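Local atomic coordinates of porin B (Pseudomonas putida, PDB entry 4GEY), a protein that forms a beta-barrel channel in the outer membrane that probably allows selective uptake of sugars such as glucose. Residues D110-Q115 / N375-P380; N159-D164 / W292-Q297; V326-Q331 / V352-V357. The protein carries 2 engineered substitutions. All coordinates share one frame; numbering follows the deposited sequence.

Interaction 1 (D110-Q115 / N375-P380); sequences DPRAGQ and NDYDNP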
loop_
_atom_site.group_PDB
_atom_site.type_symbol
_atom_site.label_atom_id
_atom_site.label_comp_id
_atom_site.label_asym_id
_atom_site.label_seq_id
_atom_site.Cartn_x
_atom_site.Cartn_y
_atom_site.Cartn_z
ATOM N N ASP A 110 -3.883 16.776 -12.641
ATOM C CA ASP A 110 -4.699 17.130 -13.776
ATOM C C ASP A 110 -6.024 16.377 -13.585
ATOM O O ASP A 110 -6.024 15.179 -13.356
ATOM C CB ASP A 110 -4.002 16.651 -15.039
ATOM C CG ASP A 110 -4.502 17.336 -16.270
ATOM O OD1 ASP A 110 -5.664 17.074 -16.666
ATOM O OD2 ASP A 110 -3.720 18.122 -16.850
ATOM N N PRO A 111 -7.159 17.075 -13.664
ATOM C CA PRO A 111 -8.430 16.370 -13.462
ATOM C C PRO A 111 -8.712 15.273 -14.475
ATOM O O PRO A 111 -9.573 14.444 -14.196
ATOM C CB PRO A 111 -9.488 17.483 -13.584
ATOM C CG PRO A 111 -8.795 18.610 -14.270
ATOM C CD PRO A 111 -7.353 18.524 -13.852
ATOM N N ARG A 112 -8.030 15.245 -15.617
ATOM C CA ARG A 112 -8.272 14.141 -16.546
ATOM C C ARG A 112 -7.119 13.154 -16.618
ATOM O O ARG A 112 -7.086 12.285 -17.493
ATOM C CB ARG A 112 -8.688 14.627 -17.943
ATOM C CG ARG A 112 -7.739 15.596 -18.590
ATOM C CD ARG A 112 -8.337 16.963 -18.688
ATOM N NE ARG A 112 -7.859 17.701 -19.853
ATOM C CZ ARG A 112 -6.733 18.409 -19.908
ATOM N NH1 ARG A 112 -5.908 18.480 -18.879
ATOM N NH2 ARG A 112 -6.422 19.040 -21.027
ATOM N N ALA A 113 -6.192 13.288 -15.678
ATOM C CA ALA A 113 -5.038 12.404 -15.576
ATOM C C ALA A 113 -4.429 12.547 -14.181
ATOM O O ALA A 113 -3.429 13.246 -13.978
ATOM C CB ALA A 113 -4.005 12.722 -16.666
ATOM N N GLY A 114 -5.050 11.879 -13.221
ATOM C CA GLY A 114 -4.720 12.059 -11.827
ATOM C C GLY A 114 -3.406 11.416 -11.468
ATOM O O GLY A 114 -2.922 10.534 -12.180
ATOM N N GLN A 115 -2.837 11.866 -10.355
ATOM C CA GLN A 115 -1.586 11.341 -9.838
ATOM C C GLN A 115 -1.668 9.838 -9.597
ATOM O O GLN A 115 -2.699 9.332 -9.170
ATOM C CB GLN A 115 -1.226 12.037 -8.522
ATOM C CG GLN A 115 0.167 11.714 -8.065
ATOM C CD GLN A 115 0.469 12.238 -6.707
ATOM O OE1 GLN A 115 -0.313 13.009 -6.144
ATOM N NE2 GLN A 115 1.608 11.823 -6.151
ATOM N N ASN A 375 -5.067 19.939 -30.028
ATOM C CA ASN A 375 -3.625 19.786 -29.844
ATOM C C ASN A 375 -3.068 20.620 -28.713
ATOM O O ASN A 375 -1.903 20.484 -28.341
ATOM C CB ASN A 375 -2.865 20.057 -31.149
ATOM C CG ASN A 375 -2.762 21.529 -31.473
ATOM O OD1 ASN A 375 -3.527 22.352 -30.963
ATOM N ND2 ASN A 375 -1.817 21.870 -32.338
ATOM N N ASP A 376 -3.922 21.481 -28.175
ATOM C CA ASP A 376 -3.583 22.348 -27.057
ATOM C C ASP A 376 -3.916 21.692 -25.708
ATOM O O ASP A 376 -5.078 21.381 -25.426
ATOM C CB ASP A 376 -4.334 23.669 -27.210
ATOM C CG ASP A 376 -4.097 24.616 -26.051
ATOM O OD1 ASP A 376 -3.140 24.389 -25.265
ATOM O OD2 ASP A 376 -4.873 25.600 -25.937
ATOM N N TYR A 377 -2.893 21.501 -24.877
ATOM C CA TYR A 377 -3.049 20.927 -23.532
ATOM C C TYR A 377 -4.048 21.666 -22.619
ATOM O O TYR A 377 -4.630 21.071 -21.717
ATOM C CB TYR A 377 -1.686 20.830 -22.835
ATOM C CG TYR A 377 -1.769 20.571 -21.353
ATOM C CD1 TYR A 377 -1.860 19.273 -20.856
ATOM C CD2 TYR A 377 -1.763 21.626 -20.444
ATOM C CE1 TYR A 377 -1.947 19.034 -19.493
ATOM C CE2 TYR A 377 -1.840 21.396 -19.090
ATOM C CZ TYR A 377 -1.936 20.102 -18.615
ATOM O OH TYR A 377 -2.024 19.887 -17.258
ATOM N N ASP A 378 -4.231 22.962 -22.837
ATOM C CA ASP A 378 -5.126 23.744 -21.998
ATOM C C ASP A 378 -6.575 23.554 -22.422
ATOM O O ASP A 378 -7.485 24.115 -21.815
ATOM C CB ASP A 378 -4.795 25.234 -22.095
ATOM C CG ASP A 378 -3.398 25.560 -21.640
ATOM O OD1 ASP A 378 -2.968 25.052 -20.581
ATOM O OD2 ASP A 378 -2.736 26.345 -22.355
ATOM N N ASN A 379 -6.796 22.808 -23.494
ATOM C CA ASN A 379 -8.157 22.563 -23.932
ATOM C C ASN A 379 -8.701 21.327 -23.221
ATOM O O ASN A 379 -8.096 20.258 -23.293
ATOM C CB ASN A 379 -8.193 22.392 -25.437
ATOM C CG ASN A 379 -9.592 22.447 -25.997
ATOM O OD1 ASN A 379 -10.490 21.739 -25.546
ATOM N ND2 ASN A 379 -9.790 23.298 -26.994
ATOM N N PRO A 380 -9.833 21.477 -22.507
ATOM C CA PRO A 380 -10.466 20.401 -21.730
ATOM C C PRO A 380 -10.618 19.081 -22.487
ATOM O O PRO A 380 -10.532 18.025 -21.874
ATOM C CB PRO A 380 -11.839 20.977 -21.413
ATOM C CG PRO A 380 -11.582 22.430 -21.295
ATOM C CD PRO A 380 -10.567 22.745 -22.359
#
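Asp110 and Tyr377 approach from opposite directions, and the phenol of Tyr377 donates a hydrogen bond through OH to Asp110 OD2 at 2.5 Å. Carboxylate and ring planes stand 69° apart. Asp110 is buried, and the shortness of its side chain suits a residue that must serve its own turn and a partner loop at once. While OD2 serves the tyrosine, OD1 serves its own turn: its anti lone pair takes the backbone N of Arg112 (3.2 Å), and its syn lone pair takes Arg112 NH1 in a salt bridge of 2.6 Å.

This grip sets the guanidinium with its edge toward the other loop. Arg112 has CG between the backbone N and the carbonyl carbon (chi1 55°), and further bends at chi2 and chi3 carry the group across to 375-380. There NH2 donates to two backbone carbonyls, Tyr377 O at 2.8 Å, close to the guanidinium plane, and Asn379 O at 3.1 Å, from above the plane of that carbonyl. A long, many-donor side chain is what can reach a carboxylate on one side and a turn's carbonyls on the other. The Tyr377 ring gives at most a weak cation-pi attraction, since Arg112 CZ lies 5.2 Å from its centroid.

Toward solvent the contact thins out. Arg112 NE makes a weak bond of 3.4 Å to Pro380 O, and both the exposed Pro380 and Asn379 contribute through their backbone carbonyls; Asn379 OD1 is bonded to Gly381 N. Tyr377, by contrast, rests on Tyr60, Glu421 and Val422 of other loops. Two type I beta turns, 110-113 and 376-379, each with an Asx turn, thus meet in a loop-to-loop contact at one mouth of a porin barrel, probably the extracellular one.

Interaction 2 (N159-D164 / W292-Q297); sequences NSFPCD and WVVAQQ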
loop_
_atom_site.group_PDB
_atom_site.type_symbol
_atom_site.label_atom_id
_atom_site.label_comp_id
_atom_site.label_asym_id
_atom_site.label_seq_id
_atom_site.Cartn_x
_atom_site.Cartn_y
_atom_site.Cartn_z
ATOM N N ASN A 159 4.281 -9.173 -0.921
ATOM C CA ASN A 159 4.829 -7.889 -1.368
ATOM C C ASN A 159 4.722 -6.859 -0.242
ATOM O O ASN A 159 4.632 -5.657 -0.474
ATOM C CB ASN A 159 4.076 -7.437 -2.633
ATOM C CG ASN A 159 4.630 -6.155 -3.246
ATOM O OD1 ASN A 159 3.873 -5.264 -3.637
ATOM N ND2 ASN A 159 5.947 -6.056 -3.331
ATOM N N SER A 160 4.714 -7.353 0.990
ATOM C CA SER A 160 4.481 -6.507 2.159
ATOM C C SER A 160 5.615 -5.525 2.401
ATOM O O SER A 160 6.784 -5.881 2.269
ATOM C CB SER A 160 4.284 -7.373 3.394
ATOM O OG SER A 160 3.301 -8.349 3.176
ATOM N N PHE A 161 5.249 -4.297 2.764
ATOM C CA PHE A 161 6.195 -3.206 3.048
ATOM C C PHE A 161 5.525 -2.332 4.113
ATOM O O PHE A 161 4.307 -2.224 4.119
ATOM C CB PHE A 161 6.474 -2.410 1.759
ATOM C CG PHE A 161 7.583 -1.379 1.885
ATOM C CD1 PHE A 161 8.917 -1.770 1.947
ATOM C CD2 PHE A 161 7.287 -0.018 1.913
ATOM C CE1 PHE A 161 9.925 -0.828 2.063
ATOM C CE2 PHE A 161 8.292 0.934 2.022
ATOM C CZ PHE A 161 9.611 0.533 2.103
ATOM N N PRO A 162 6.309 -1.721 5.029
ATOM C CA PRO A 162 5.707 -0.922 6.116
ATOM C C PRO A 162 5.009 0.339 5.619
ATOM O O PRO A 162 4.976 0.634 4.419
ATOM C CB PRO A 162 6.909 -0.531 6.987
ATOM C CG PRO A 162 7.964 -1.532 6.678
ATOM C CD PRO A 162 7.763 -1.888 5.209
ATOM N N CYS A 163 4.461 1.103 6.547
ATOM C CA CYS A 163 3.695 2.279 6.170
ATOM C C CYS A 163 3.956 3.439 7.118
ATOM O O CYS A 163 3.043 3.927 7.793
ATOM C CB CYS A 163 2.203 1.964 6.134
ATOM S SG CYS A 163 1.239 3.240 5.316
ATOM N N ASP A 164 5.206 3.879 7.157
ATOM C CA ASP A 164 5.562 5.019 7.982
ATOM C C ASP A 164 5.535 6.322 7.180
ATOM O O ASP A 164 5.164 7.373 7.723
ATOM C CB ASP A 164 6.903 4.801 8.674
ATOM C CG ASP A 164 6.803 3.823 9.830
ATOM O OD1 ASP A 164 5.709 3.736 10.435
ATOM O OD2 ASP A 164 7.814 3.140 10.131
ATOM N N TRP A 292 7.813 -8.742 -8.737
ATOM C CA TRP A 292 8.175 -7.719 -7.763
ATOM C C TRP A 292 9.383 -8.111 -6.938
ATOM O O TRP A 292 9.675 -9.303 -6.751
ATOM C CB TRP A 292 7.006 -7.401 -6.841
ATOM C CG TRP A 292 6.721 -8.437 -5.806
ATOM C CD1 TRP A 292 7.418 -8.664 -4.643
ATOM C CD2 TRP A 292 5.633 -9.364 -5.804
ATOM N NE1 TRP A 292 6.840 -9.689 -3.935
ATOM C CE2 TRP A 292 5.742 -10.137 -4.622
ATOM C CE3 TRP A 292 4.582 -9.626 -6.687
ATOM C CZ2 TRP A 292 4.839 -11.149 -4.306
ATOM C CZ3 TRP A 292 3.690 -10.635 -6.373
ATOM C CH2 TRP A 292 3.823 -11.383 -5.188
ATOM N N VAL A 293 10.087 -7.091 -6.457
ATOM C CA VAL A 293 11.183 -7.284 -5.525
ATOM C C VAL A 293 10.987 -6.298 -4.385
ATOM O O VAL A 293 10.649 -5.132 -4.605
ATOM C CB VAL A 293 12.594 -7.041 -6.165
ATOM C CG1 VAL A 293 13.677 -7.103 -5.096
ATOM C CG2 VAL A 293 12.897 -8.047 -7.275
ATOM N N VAL A 294 11.166 -6.776 -3.161
ATOM C CA VAL A 294 11.259 -5.882 -2.020
ATOM C C VAL A 294 12.525 -6.211 -1.279
ATOM O O VAL A 294 12.807 -7.378 -1.008
ATOM C CB VAL A 294 10.098 -6.037 -1.045
ATOM C CG1 VAL A 294 10.030 -4.800 -0.138
ATOM C CG2 VAL A 294 8.793 -6.232 -1.802
ATOM N N ALA A 295 13.291 -5.182 -0.957
ATOM C CA ALA A 295 14.500 -5.380 -0.203
ATOM C C ALA A 295 14.586 -4.333 0.896
ATOM O O ALA A 295 14.325 -3.157 0.664
ATOM C CB ALA A 295 15.699 -5.313 -1.119
ATOM N N GLN A 296 14.928 -4.778 2.099
ATOM C CA GLN A 296 15.140 -3.887 3.228
ATOM C C GLN A 296 16.319 -4.425 4.008
ATOM O O GLN A 296 16.395 -5.617 4.277
ATOM C CB GLN A 296 13.917 -3.865 4.133
ATOM C CG GLN A 296 12.625 -3.425 3.475
ATOM C CD GLN A 296 11.452 -3.550 4.427
ATOM O OE1 GLN A 296 10.695 -4.522 4.377
ATOM N NE2 GLN A 296 11.306 -2.571 5.321
ATOM N N GLN A 297 17.238 -3.550 4.386
ATOM C CA GLN A 297 18.433 -3.987 5.077
ATOM C C GLN A 297 18.920 -2.954 6.078
ATOM O O GLN A 297 19.064 -1.783 5.752
ATOM C CB GLN A 297 19.527 -4.260 4.058
ATOM C CG GLN A 297 20.795 -4.798 4.652
ATOM C CD GLN A 297 20.585 -6.164 5.256
ATOM O OE1 GLN A 297 20.189 -7.105 4.565
ATOM N NE2 GLN A 297 20.822 -6.276 6.560
HETATM O O HOH W 1 7.506 -3.975 -4.739
#
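Asn159 lays its CB over one face of the Trp292 indole, a CH-pi contact of 3.8 Å from CB to the centroid of the five-membered ring, only 13° off the ring normal. With CG placed anti to the backbone N (chi1 -176°), the amide runs on across the indole, and ND2 comes over the same ring near CD1 and reaches CG2 of Val294. A flat, broad residue suits Trp292's place, because it can support both the CB and the amide. Were Trp292 replaced by an alanine, Asn159 would probably lose the ring face it packs on, and Glu238 OE2 its indole N-H donor. Asn159 ND2 also donates to a water at 3.0 Å. Asn159 OD1 is held by Ser173 and Val175 N.

Ser160 OG is bonded to Gly155 O. Phe161 follows, packing CD1 against Val294 CG1 at 3.8 Å and CE1 against the Gln296 amide carbon CD at 3.9 Å; ring and amide planes lie 51° apart. Its ring also meets Phe313 edge-to-face. Pro162 ends the contact, its CD 3.6 Å from Gln296 NE2, shortly before the Cys163-Cys171 disulfide.

The loop between strand 145-149 and helix 175-178 thus lies against barrel strand 282-298, consistent with the inward-folded loop of a porin. It does so mainly through van der Waals and CH-pi contacts, and the hydrogen bonds that orient Asn159 and Trp292 come largely from Glu238, Ser173 and Val175.

Interaction 3 (V326-Q331 / V352-V357); sequences VDNYQQ and VARIHV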
loop_
_atom_site.group_PDB
_atom_site.type_symbol
_atom_site.label_atom_id
_atom_site.label_comp_id
_atom_site.label_asym_id
_atom_site.label_seq_id
_atom_site.Cartn_x
_atom_site.Cartn_y
_atom_site.Cartn_z
ATOM N N VAL A 326 0.526 1.387 -15.512
ATOM C CA VAL A 326 1.896 1.443 -15.013
ATOM C C VAL A 326 2.715 0.277 -15.568
ATOM O O VAL A 326 2.404 -0.890 -15.348
ATOM C CB VAL A 326 1.951 1.388 -13.514
ATOM C CG1 VAL A 326 3.409 1.390 -13.050
ATOM C CG2 VAL A 326 1.170 2.554 -12.931
ATOM N N ASP A 327 3.760 0.631 -16.298
ATOM C CA ASP A 327 4.629 -0.290 -17.015
ATOM C C ASP A 327 5.531 -1.011 -16.008
ATOM O O ASP A 327 5.605 -2.249 -15.968
ATOM C CB ASP A 327 5.490 0.560 -17.953
ATOM C CG ASP A 327 6.175 -0.239 -19.013
ATOM O OD1 ASP A 327 6.658 -1.349 -18.715
ATOM O OD2 ASP A 327 6.244 0.257 -20.158
ATOM N N ASN A 328 6.219 -0.197 -15.207
ATOM C CA ASN A 328 7.221 -0.650 -14.262
ATOM C C ASN A 328 7.389 0.452 -13.220
ATOM O O ASN A 328 7.014 1.592 -13.471
ATOM C CB ASN A 328 8.547 -0.942 -14.981
ATOM C CG ASN A 328 9.214 0.320 -15.560
ATOM O OD1 ASN A 328 9.620 1.219 -14.819
ATOM N ND2 ASN A 328 9.354 0.372 -16.885
ATOM N N TYR A 329 7.938 0.125 -12.054
ATOM C CA TYR A 329 8.126 1.115 -10.996
ATOM C C TYR A 329 9.354 0.809 -10.153
ATOM O O TYR A 329 9.685 -0.349 -9.925
ATOM C CB TYR A 329 6.871 1.183 -10.128
ATOM C CG TYR A 329 7.082 1.409 -8.650
ATOM C CD1 TYR A 329 7.276 0.344 -7.782
ATOM C CD2 TYR A 329 7.015 2.688 -8.110
ATOM C CE1 TYR A 329 7.436 0.553 -6.414
ATOM C CE2 TYR A 329 7.164 2.906 -6.744
ATOM C CZ TYR A 329 7.376 1.839 -5.901
ATOM O OH TYR A 329 7.542 2.049 -4.546
ATOM N N GLN A 330 10.045 1.848 -9.711
ATOM C CA GLN A 330 11.212 1.661 -8.866
ATOM C C GLN A 330 11.105 2.585 -7.673
ATOM O O GLN A 330 10.472 3.644 -7.739
ATOM C CB GLN A 330 12.511 1.949 -9.617
ATOM C CG GLN A 330 12.739 1.071 -10.832
ATOM C CD GLN A 330 11.909 1.510 -12.021
ATOM O OE1 GLN A 330 11.773 2.701 -12.280
ATOM N NE2 GLN A 330 11.327 0.554 -12.729
ATOM N N GLN A 331 11.736 2.184 -6.579
ATOM C CA GLN A 331 11.760 3.028 -5.415
ATOM C C GLN A 331 12.979 2.709 -4.583
ATOM O O GLN A 331 13.313 1.549 -4.358
ATOM C CB GLN A 331 10.473 2.836 -4.631
ATOM C CG GLN A 331 10.443 3.447 -3.258
ATOM C CD GLN A 331 10.132 2.403 -2.224
ATOM O OE1 GLN A 331 10.940 1.514 -1.988
ATOM N NE2 GLN A 331 8.942 2.475 -1.629
ATOM N N VAL A 352 12.704 7.973 -2.726
ATOM C CA VAL A 352 12.466 8.450 -4.084
ATOM C C VAL A 352 11.822 7.314 -4.838
ATOM O O VAL A 352 12.245 6.169 -4.698
ATOM C CB VAL A 352 13.766 8.795 -4.844
ATOM C CG1 VAL A 352 13.502 9.898 -5.875
ATOM C CG2 VAL A 352 14.867 9.209 -3.889
ATOM N N ALA A 353 10.798 7.626 -5.625
ATOM C CA ALA A 353 10.116 6.623 -6.426
ATOM C C ALA A 353 9.949 7.120 -7.834
ATOM O O ALA A 353 9.767 8.304 -8.064
ATOM C CB ALA A 353 8.766 6.295 -5.843
ATOM N N ARG A 354 10.014 6.193 -8.777
ATOM C CA ARG A 354 9.775 6.481 -10.179
ATOM C C ARG A 354 8.641 5.578 -10.626
ATOM O O ARG A 354 8.658 4.381 -10.362
ATOM C CB ARG A 354 11.038 6.195 -10.985
ATOM C CG ARG A 354 10.852 6.217 -12.477
ATOM C CD ARG A 354 12.106 5.770 -13.195
ATOM N NE ARG A 354 11.846 5.733 -14.625
ATOM C CZ ARG A 354 11.542 4.630 -15.302
ATOM N NH1 ARG A 354 11.494 3.470 -14.674
ATOM N NH2 ARG A 354 11.306 4.686 -16.609
ATOM N N ILE A 355 7.640 6.161 -11.272
ATOM C CA ILE A 355 6.483 5.416 -11.756
ATOM C C ILE A 355 6.322 5.640 -13.248
ATOM O O ILE A 355 5.903 6.715 -13.687
ATOM C CB ILE A 355 5.205 5.881 -11.059
ATOM C CG1 ILE A 355 5.370 5.758 -9.539
ATOM C CG2 ILE A 355 4.016 5.085 -11.554
ATOM C CD1 ILE A 355 4.374 6.581 -8.727
ATOM N N HIS A 356 6.657 4.632 -14.036
ATOM C CA HIS A 356 6.610 4.784 -15.487
ATOM C C HIS A 356 5.311 4.264 -16.114
ATOM O O HIS A 356 4.819 3.199 -15.745
ATOM C CB HIS A 356 7.817 4.112 -16.131
ATOM C CG HIS A 356 7.827 4.198 -17.622
ATOM N ND1 HIS A 356 7.455 3.146 -18.431
ATOM C CD2 HIS A 356 8.156 5.216 -18.452
ATOM C CE1 HIS A 356 7.559 3.511 -19.695
ATOM N NE2 HIS A 356 7.981 4.762 -19.737
ATOM N N VAL A 357 4.766 5.030 -17.060
ATOM C CA VAL A 357 3.547 4.645 -17.755
ATOM C C VAL A 357 3.835 3.967 -19.084
ATOM O O VAL A 357 4.563 4.502 -19.921
ATOM C CB VAL A 357 2.624 5.846 -18.050
ATOM C CG1 VAL A 357 1.309 5.352 -18.633
ATOM C CG2 VAL A 357 2.381 6.679 -16.803
HETATM O O HOH W 2 11.007 2.804 -18.725
#
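Gln330 and Arg354 lie side by side and point the same way, their amide and guanidinium planes 26° apart. The arginine is extended from CG to NE, while the glutamine bends at chi2 (78°), which swings OE1 back beside NH1; Arg354 NH1 donates to Gln330 OE1 at 2.5 Å, in the guanidinium plane. The other end of that amide is fixed too: Gln330 NE2 gives an almost straight bond (176°) to Asn328 OD1 at 2.8 Å, from above the plane of the Asn328 amide, while OD1 lies in the plane of the Gln330 amide. Asn328 OD1 takes a further, weak bond from Arg354 NH1. Beside this group the Asn328 amide lies nearly parallel to the His356 ring. A water over the centre of the imidazole accepts from Arg354 NH2 at 2.8 Å.

These side chains share one face of an antiparallel beta hairpin, neighbouring strands of the porin barrel, where Gln330 and Arg354 form a hydrogen-bonded pair with both N-H...O bonds made.

The opposite face carries Tyr329, Gln331, Ala353 and Ile355. Here Ile355 CG1 sits at the ring edge 3.8 Å from Tyr329 CD2, and Tyr329 CE2 touches Ala353 CB at 3.9 Å; a small residue suits the place beside the ring. Gln331 OE1 takes Asn315 ND2 of neighbouring strand 309-319, while Tyr329 OH and Gln331 NE2 both bond Ala169 O of the loop before helix 175-178.

Starting from the N terminus, 110-115 comes first, in the loop between strands 89-100 and 129-140; its partner 375-380 comes some 260 residues later, in the loop after helix 359-372, and closes interaction 1. Inside that long loop lie the other two. Interaction 2 opens at 159-164 and closes on strand 282-298 before interaction 3 begins, and interaction 3 then closes a short hairpin, 326-331 with 352-357. The two nested contacts stand in series and do not cross. They touch where Phe161 CE2 packs 4.0 Å from Gln331 NE2, bringing the loop that holds 159-164 against strand 326-337. Interaction 1 sits apart, joining loops, its nearest atoms about 6 Å from interaction 3.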